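Local atomic coordinates of UV damage endonuclease (Sulfolobus acidocaldarius, PDB entry 3TC3), a protein that probably cuts DNA at ultraviolet-induced and other lesions as a metal-dependent endonuclease, recognising the damage by flipping out dinucleotides. Residues K39-S44 / L52-S57; I118-G123 / A147-S152. One frame throughout, in Å; residues are numbered along the deposited sequence.

Contact 1 (K39-S44 / L52-S57); sequences KTIKLS and LKVSSS
A small, mixed polar and apolar contact fastens the loop that follows strand 22-27 to the helix it leads into, 48-71, with Lys-39 and Val-54 at its centre. Their CA atoms lie 6.9 Å apart, and the two segments bury 212 Å² between them. The polar part is made by the ammonium group of Lys-39: its NZ donates to Ser-57 OG at 2.7 Å. Bends at chi3 and chi4 (-70° and -52°) curl the chain so that this end comes to the helix. Asn-58 OD1 and Lys-36 O also accept from NZ, giving the charged group three protein oxygens. In the TIM barrel this loop joins the first strand to the first covering helix, and the disulfide between Cys-35 of this loop and Cys-61 of helix 48-71 ties loop to helix covalently as well. The apolar part rests on the two branches of Val-54. Val-54 CG1, anti to the backbone N (chi1 175°), meets Lys-39 CB at 3.8 Å, while Val-54 CG2 touches Ile-41 CG2 at 3.7 Å, the two side chains meeting at a slant. Ile-41, itself buried, also packs on Arg-50 and Val-51 of the helix.

Contact 2 (I118-G123 / A147-S152); sequences ISMHPG and ADLLDS
Met-120 lays its thioether against two neighbouring leucines, each met at a different angle. It lies roughly perpendicular to Leu-149, and the bend at its last torsion (chi3 75°) swings the methyl group to that side, where Met-120 CE stops 3.7 Å from Leu-149 CD2. Against Leu-150 it runs alongside in the opposing direction, with the sulfur doing the touching: Met-120 SD is 4.0 Å from Leu-150 CG. Met-120 SD is also 4.0 Å from Leu-149 CD2, which places it beside both leucines. Ile-118, two residues earlier on the strand, meets Leu-150 at a slant through its short branch, Ile-118 CG2 to Leu-150 CD2 at 3.9 Å. Its longer branch leads away from the helix; with CG1 anti to the carbonyl carbon (chi1 -69°), CG2 is the part presented. This is the interior of a beta-alpha-beta unit of the TIM barrel: strand 117-120 is the third barrel strand, and helix 133-153 runs back over its outer side toward strand 158-162. The manganese ion held by the barrel is about 13 Å from the side chain of Met-120. The axes of strand 118-120 and helix 147-152 approach to 10.5 Å and run nearly antiparallel, at 158°. All four contacting residues are buried, and their side chains meet entirely through carbon and sulfur. Leu-150 extends the layer to Ile-155 and Arg-191, while Met-120 also touches His-146, which comes just before Ala-147 on the helix.

The two contacts follow one another along the chain: contact 1 closes before contact 2 opens, and they share no helix or strand. Their centres are about 17 Å apart and their nearest atoms about 8 Å, so neither touches the other. Both belong to the same eight-stranded barrel but to different layers. Contact 2, centred about 8 Å from the centre of the chain, joins the third strand to its covering helix; contact 1, centred at about 21 Å, lies farther out, where the loop after the first strand meets helix 48-71. Hydrophobic packing thus joins the barrel wall to its helical layer, whereas a peripheral connection is secured partly by a lysine. Neither contact contains a metal ligand.

Contact 1 (K39-S44 / L52-S57)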
ATOM      1  N   LYS A  39      13.822   1.066   8.137  1.00 17.05           N
ATOM      2  CA  LYS A  39      15.277   0.812   7.991  1.00 18.54           C
ATOM      3  C   LYS A  39      15.426  -0.611   7.424  1.00 18.22           C
ATOM      4  O   LYS A  39      14.621  -1.504   7.741  1.00 17.87           O
ATOM      5  CB  LYS A  39      15.997   0.826   9.354  1.00 21.47           C
ATOM      6  CG  LYS A  39      15.712   2.092  10.190  1.00 26.08           C
ATOM      7  CD  LYS A  39      16.642   2.172  11.463  1.00 29.45           C
ATOM      8  CE  LYS A  39      16.269   1.115  12.462  1.00 30.93           C
ATOM      9  NZ  LYS A  39      14.812   1.081  12.834  1.00 23.76           N
ATOM     10  N   THR A  40      16.437  -0.799   6.561  1.00 19.70           N
ATOM     11  CA  THR A  40      16.667  -2.167   6.064  1.00 19.67           C
ATOM     12  C   THR A  40      18.152  -2.400   6.153  1.00 21.48           C
ATOM     13  O   THR A  40      18.898  -1.536   6.599  1.00 23.74           O
ATOM     14  CB  THR A  40      16.169  -2.417   4.650  1.00 21.57           C
ATOM     15  OG1 THR A  40      16.198  -3.841   4.427  1.00 22.86           O
ATOM     16  CG2 THR A  40      16.930  -1.619   3.558  1.00 26.58           C
ATOM     17  N   ILE A  41      18.514  -3.633   5.850  1.00 22.37           N
ATOM     18  CA  ILE A  41      19.930  -4.003   5.916  1.00 24.40           C
ATOM     19  C   ILE A  41      20.340  -4.638   4.581  1.00 23.54           C
ATOM     20  O   ILE A  41      19.525  -5.194   3.811  1.00 23.38           O
ATOM     21  CB  ILE A  41      20.133  -4.967   7.091  1.00 26.76           C
ATOM     22  CG1 ILE A  41      19.524  -6.334   6.820  1.00 28.72           C
ATOM     23  CG2 ILE A  41      19.750  -4.273   8.432  1.00 29.36           C
ATOM     24  CD1 ILE A  41      20.068  -7.385   7.780  1.00 29.28           C
ATOM     25  N   LYS A  42      21.654  -4.528   4.294  1.00 26.05           N
ATOM     26  CA  LYS A  42      22.205  -5.139   3.058  1.00 28.08           C
ATOM     27  C   LYS A  42      22.271  -6.646   3.176  1.00 25.51           C
ATOM     28  O   LYS A  42      22.469  -7.187   4.275  1.00 26.16           O
ATOM     29  CB  LYS A  42      23.656  -4.627   2.781  1.00 30.31           C
ATOM     30  CG  LYS A  42      23.784  -3.063   2.730  1.00 33.40           C
ATOM     31  CD  LYS A  42      25.248  -2.592   2.566  1.00 36.78           C
ATOM     32  CE  LYS A  42      25.970  -2.592   3.909  1.00 37.47           C
ATOM     33  NZ  LYS A  42      27.184  -1.711   3.958  1.00 43.68           N
ATOM     34  N   LEU A  43      22.117  -7.315   2.056  1.00 26.59           N
ATOM     35  CA  LEU A  43      22.261  -8.793   2.072  1.00 27.95           C
ATOM     36  C   LEU A  43      23.541  -9.226   2.802  1.00 29.39           C
ATOM     37  O   LEU A  43      23.558 -10.167   3.625  1.00 31.74           O
ATOM     38  CB  LEU A  43      22.217  -9.363   0.645  1.00 30.74           C
ATOM     39  CG  LEU A  43      22.301 -10.882   0.596  1.00 29.85           C
ATOM     40  CD1 LEU A  43      21.227 -11.587   1.516  1.00 31.98           C
ATOM     41  CD2 LEU A  43      22.269 -11.390  -0.842  1.00 32.74           C
ATOM     42  N   SER A  44      24.602  -8.489   2.543  1.00 29.90           N
ATOM     43  CA  SER A  44      25.907  -8.791   3.122  1.00 30.16           C
ATOM     44  C   SER A  44      25.954  -8.709   4.665  1.00 30.96           C
ATOM     45  O   SER A  44      26.937  -9.138   5.265  1.00 31.85           O
ATOM     46  CB  SER A  44      26.937  -7.860   2.456  1.00 30.83           C
ATOM     47  OG  SER A  44      26.753  -6.503   2.882  1.00 32.31           O
ATOM     48  N   LEU A  52      16.879  -9.127  14.010  1.00 24.42           N
ATOM     49  CA  LEU A  52      16.058  -8.880  15.197  1.00 24.86           C
ATOM     50  C   LEU A  52      16.255  -7.456  15.706  1.00 24.83           C
ATOM     51  O   LEU A  52      15.293  -6.822  16.088  1.00 25.81           O
ATOM     52  CB  LEU A  52      16.345  -9.937  16.305  1.00 25.11           C
ATOM     53  CG  LEU A  52      15.907 -11.315  15.802  1.00 25.12           C
ATOM     54  CD1 LEU A  52      16.613 -12.474  16.614  1.00 27.98           C
ATOM     55  CD2 LEU A  52      14.377 -11.466  15.742  1.00 26.67           C
ATOM     56  N   LYS A  53      17.479  -6.946  15.655  1.00 25.34           N
ATOM     57  CA  LYS A  53      17.764  -5.612  16.100  1.00 27.18           C
ATOM     58  C   LYS A  53      17.074  -4.589  15.228  1.00 25.66           C
ATOM     59  O   LYS A  53      16.497  -3.670  15.772  1.00 23.60           O
ATOM     60  CB  LYS A  53      19.266  -5.363  16.081  1.00 29.96           C
ATOM     61  CG  LYS A  53      19.727  -4.059  16.667  1.00 35.96           C
ATOM     62  CD  LYS A  53      21.228  -4.191  16.867  1.00 40.51           C
ATOM     63  CE  LYS A  53      21.901  -3.002  16.181  1.00 48.86           C
ATOM     64  NZ  LYS A  53      21.937  -1.807  17.078  1.00 48.55           N
ATOM     65  N   VAL A  54      17.149  -4.721  13.912  1.00 22.07           N
ATOM     66  CA  VAL A  54      16.543  -3.678  13.077  1.00 21.97           C
ATOM     67  C   VAL A  54      15.022  -3.880  13.028  1.00 21.44           C
ATOM     68  O   VAL A  54      14.327  -2.912  13.028  1.00 21.00           O
ATOM     69  CB  VAL A  54      17.211  -3.647  11.698  1.00 22.33           C
ATOM     70  CG1 VAL A  54      16.526  -2.630  10.729  1.00 21.05           C
ATOM     71  CG2 VAL A  54      18.707  -3.372  11.847  1.00 24.47           C
ATOM     72  N   SER A  55      14.534  -5.134  13.054  1.00 20.19           N
ATOM     73  CA  SER A  55      13.077  -5.341  13.176  1.00 20.16           C
ATOM     74  C   SER A  55      12.507  -4.736  14.465  1.00 20.58           C
ATOM     75  O   SER A  55      11.493  -4.043  14.424  1.00 19.41           O
ATOM     76  CB  SER A  55      12.740  -6.830  13.078  1.00 19.53           C
ATOM     77  OG  SER A  55      13.226  -7.438  11.862  1.00 19.92           O
ATOM     78  N   SER A  56      13.166  -4.997  15.617  1.00 20.80           N
ATOM     79  CA  SER A  56      12.709  -4.401  16.828  1.00 22.57           C
ATOM     80  C   SER A  56      12.698  -2.872  16.752  1.00 22.09           C
ATOM     81  O   SER A  56      11.774  -2.264  17.285  1.00 23.21           O
ATOM     82  CB  SER A  56      13.541  -4.915  18.036  1.00 23.79           C
ATOM     83  OG  SER A  56      13.241  -6.277  18.209  1.00 26.72           O
ATOM     84  N   SER A  57      13.739  -2.254  16.198  1.00 22.07           N
ATOM     85  CA  SER A  57      13.744  -0.806  16.237  1.00 22.26           C
ATOM     86  C   SER A  57      12.672  -0.319  15.264  1.00 20.68           C
ATOM     87  O   SER A  57      11.978   0.665  15.569  1.00 19.64           O
ATOM     88  CB  SER A  57      15.057  -0.122  15.898  1.00 24.06           C
ATOM     89  OG  SER A  57      15.733  -0.644  14.750  1.00 24.74           O
TER

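Contact 2 (I118-G123 / A147-S152)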
ATOM      1  N   ILE A 118      -5.041  -0.320   7.486  1.00 11.70           N
ATOM      2  CA  ILE A 118      -3.619  -0.611   7.114  1.00 11.05           C
ATOM      3  C   ILE A 118      -3.509  -1.125   5.663  1.00 11.49           C
ATOM      4  O   ILE A 118      -4.295  -2.002   5.206  1.00 11.46           O
ATOM      5  CB  ILE A 118      -3.052  -1.715   8.068  1.00 12.08           C
ATOM      6  CG1 ILE A 118      -2.882  -1.148   9.511  1.00 13.22           C
ATOM      7  CG2 ILE A 118      -1.706  -2.237   7.605  1.00 12.91           C
ATOM      8  CD1 ILE A 118      -1.970   0.099   9.609  1.00 14.96           C
ATOM      9  N   SER A 119      -2.518  -0.638   4.954  1.00 10.83           N
ATOM     10  CA  SER A 119      -2.173  -1.215   3.668  1.00 10.65           C
ATOM     11  C   SER A 119      -0.642  -1.451   3.652  1.00 10.81           C
ATOM     12  O   SER A 119       0.090  -1.011   4.580  1.00 10.41           O
ATOM     13  CB  SER A 119      -2.554  -0.324   2.500  1.00 11.25           C
ATOM     14  OG  SER A 119      -1.811   0.883   2.563  1.00 12.51           O
ATOM     15  N   MET A 120      -0.192  -2.270   2.692  1.00  9.38           N
ATOM     16  CA  MET A 120       1.230  -2.424   2.415  1.00  9.81           C
ATOM     17  C   MET A 120       1.341  -2.493   0.918  1.00  9.69           C
ATOM     18  O   MET A 120       0.458  -3.019   0.244  1.00 10.23           O
ATOM     19  CB  MET A 120       1.848  -3.695   3.010  1.00 10.33           C
ATOM     20  CG  MET A 120       1.756  -3.716   4.593  1.00 11.26           C
ATOM     21  SD  MET A 120       2.660  -5.189   5.244  1.00 11.74           S
ATOM     22  CE  MET A 120       4.365  -4.616   5.021  1.00 11.87           C
ATOM     23  N   HIS A 121       2.529  -2.092   0.399  1.00 10.11           N
ATOM     24  CA  HIS A 121       2.789  -2.171  -1.077  0.50 11.68           C
ATOM     25  C   HIS A 121       4.192  -2.737  -1.223  1.00 11.86           C
ATOM     26  O   HIS A 121       5.188  -2.051  -1.034  1.00 14.09           O
ATOM     27  CB  HIS A 121       2.737  -0.733  -1.638  0.50 13.69           C
ATOM     28  CG  HIS A 121       3.085  -0.581  -3.123  0.50 16.52           C
ATOM     29  ND1 HIS A 121       4.334  -0.569  -3.589  0.50 20.72           N
ATOM     30  CD2 HIS A 121       2.259  -0.276  -4.209  0.50 21.36           C
ATOM     31  CE1 HIS A 121       4.331  -0.319  -4.926  0.50 22.93           C
ATOM     32  NE2 HIS A 121       3.061  -0.117  -5.303  0.50 21.74           N
ATOM     33  N   PRO A 122       4.286  -3.965  -1.645  1.00 11.69           N
ATOM     34  CA  PRO A 122       5.616  -4.582  -1.831  1.00 13.59           C
ATOM     35  C   PRO A 122       6.471  -3.934  -2.908  1.00 16.34           C
ATOM     36  O   PRO A 122       7.679  -4.190  -2.934  1.00 23.28           O
ATOM     37  CB  PRO A 122       5.329  -6.062  -2.232  1.00 15.27           C
ATOM     38  CG  PRO A 122       3.990  -6.180  -2.138  1.00 16.58           C
ATOM     39  CD  PRO A 122       3.191  -4.917  -1.840  1.00 14.80           C
ATOM     40  N   GLY A 123       5.850  -3.244  -3.853  1.00 17.50           N
ATOM     41  CA  GLY A 123       6.610  -2.528  -4.948  1.00 19.51           C
ATOM     42  C   GLY A 123       7.066  -3.391  -6.114  1.00 22.58           C
ATOM     43  O   GLY A 123       6.597  -4.498  -6.285  1.00 17.76           O
ATOM     44  N   ALA A 147       1.801 -11.094   4.082  1.00 11.03           N
ATOM     45  CA  ALA A 147       0.640 -11.731   4.757  1.00 12.32           C
ATOM     46  C   ALA A 147       1.092 -12.199   6.127  1.00 13.44           C
ATOM     47  O   ALA A 147       0.331 -12.040   7.113  1.00 14.48           O
ATOM     48  CB  ALA A 147       0.202 -12.894   3.934  1.00 12.68           C
ATOM     49  N   ASP A 148       2.269 -12.792   6.217  1.00 13.22           N
ATOM     50  CA  ASP A 148       2.729 -13.240   7.555  1.00 15.87           C
ATOM     51  C   ASP A 148       2.814 -12.047   8.535  1.00 15.51           C
ATOM     52  O   ASP A 148       2.604 -12.221   9.760  1.00 15.67           O
ATOM     53  CB  ASP A 148       4.117 -13.906   7.448  1.00 17.43           C
ATOM     54  CG  ASP A 148       4.066 -15.310   6.826  1.00 19.17           C
ATOM     55  OD1 ASP A 148       2.962 -15.855   6.671  1.00 21.53           O
ATOM     56  OD2 ASP A 148       5.152 -15.796   6.492  1.00 20.35           O
ATOM     57  N   LEU A 149       3.342 -10.905   8.042  1.00 12.98           N
ATOM     58  CA  LEU A 149       3.517  -9.752   8.957  1.00 13.45           C
ATOM     59  C   LEU A 149       2.147  -9.310   9.499  1.00 13.23           C
ATOM     60  O   LEU A 149       1.944  -9.145  10.731  1.00 14.81           O
ATOM     61  CB  LEU A 149       4.265  -8.605   8.264  1.00 12.89           C
ATOM     62  CG  LEU A 149       4.501  -7.378   9.131  1.00 13.31           C
ATOM     63  CD1 LEU A 149       5.483  -7.762  10.291  1.00 14.00           C
ATOM     64  CD2 LEU A 149       5.011  -6.235   8.318  1.00 13.70           C
ATOM     65  N   LEU A 150       1.193  -9.138   8.617  1.00 12.15           N
ATOM     66  CA  LEU A 150      -0.182  -8.754   8.972  1.00 13.21           C
ATOM     67  C   LEU A 150      -0.821  -9.842   9.875  1.00 14.17           C
ATOM     68  O   LEU A 150      -1.475  -9.485  10.902  1.00 15.85           O
ATOM     69  CB  LEU A 150      -0.974  -8.522   7.689  1.00 12.24           C
ATOM     70  CG  LEU A 150      -0.354  -7.294   6.899  1.00 11.15           C
ATOM     71  CD1 LEU A 150      -1.087  -7.212   5.543  1.00 12.09           C
ATOM     72  CD2 LEU A 150      -0.542  -5.984   7.622  1.00 12.23           C
ATOM     73  N   ASP A 151      -0.587 -11.136   9.546  1.00 14.43           N
ATOM     74  CA  ASP A 151      -1.109 -12.191  10.411  1.00 16.25           C
ATOM     75  C   ASP A 151      -0.512 -12.099  11.795  1.00 16.57           C
ATOM     76  O   ASP A 151      -1.198 -12.363  12.795  1.00 17.92           O
ATOM     77  CB  ASP A 151      -0.732 -13.524   9.827  1.00 18.21           C
ATOM     78  CG  ASP A 151      -1.599 -14.005   8.705  1.00 21.15           C
ATOM     79  OD1 ASP A 151      -2.674 -13.462   8.432  1.00 24.33           O
ATOM     80  OD2 ASP A 151      -1.184 -15.027   8.107  1.00 25.16           O
ATOM     81  N   SER A 152       0.760 -11.789  11.928  1.00 15.60           N
ATOM     82  CA  SER A 152       1.436 -11.770  13.224  1.00 16.44           C
ATOM     83  C   SER A 152       0.921 -10.651  14.079  1.00 18.52           C
ATOM     84  O   SER A 152       0.992 -10.750  15.330  1.00 21.12           O
ATOM     85  CB  SER A 152       2.957 -11.643  13.028  1.00 16.71           C
ATOM     86  OG  SER A 152       3.370 -10.298  12.709  1.00 17.95           O
TER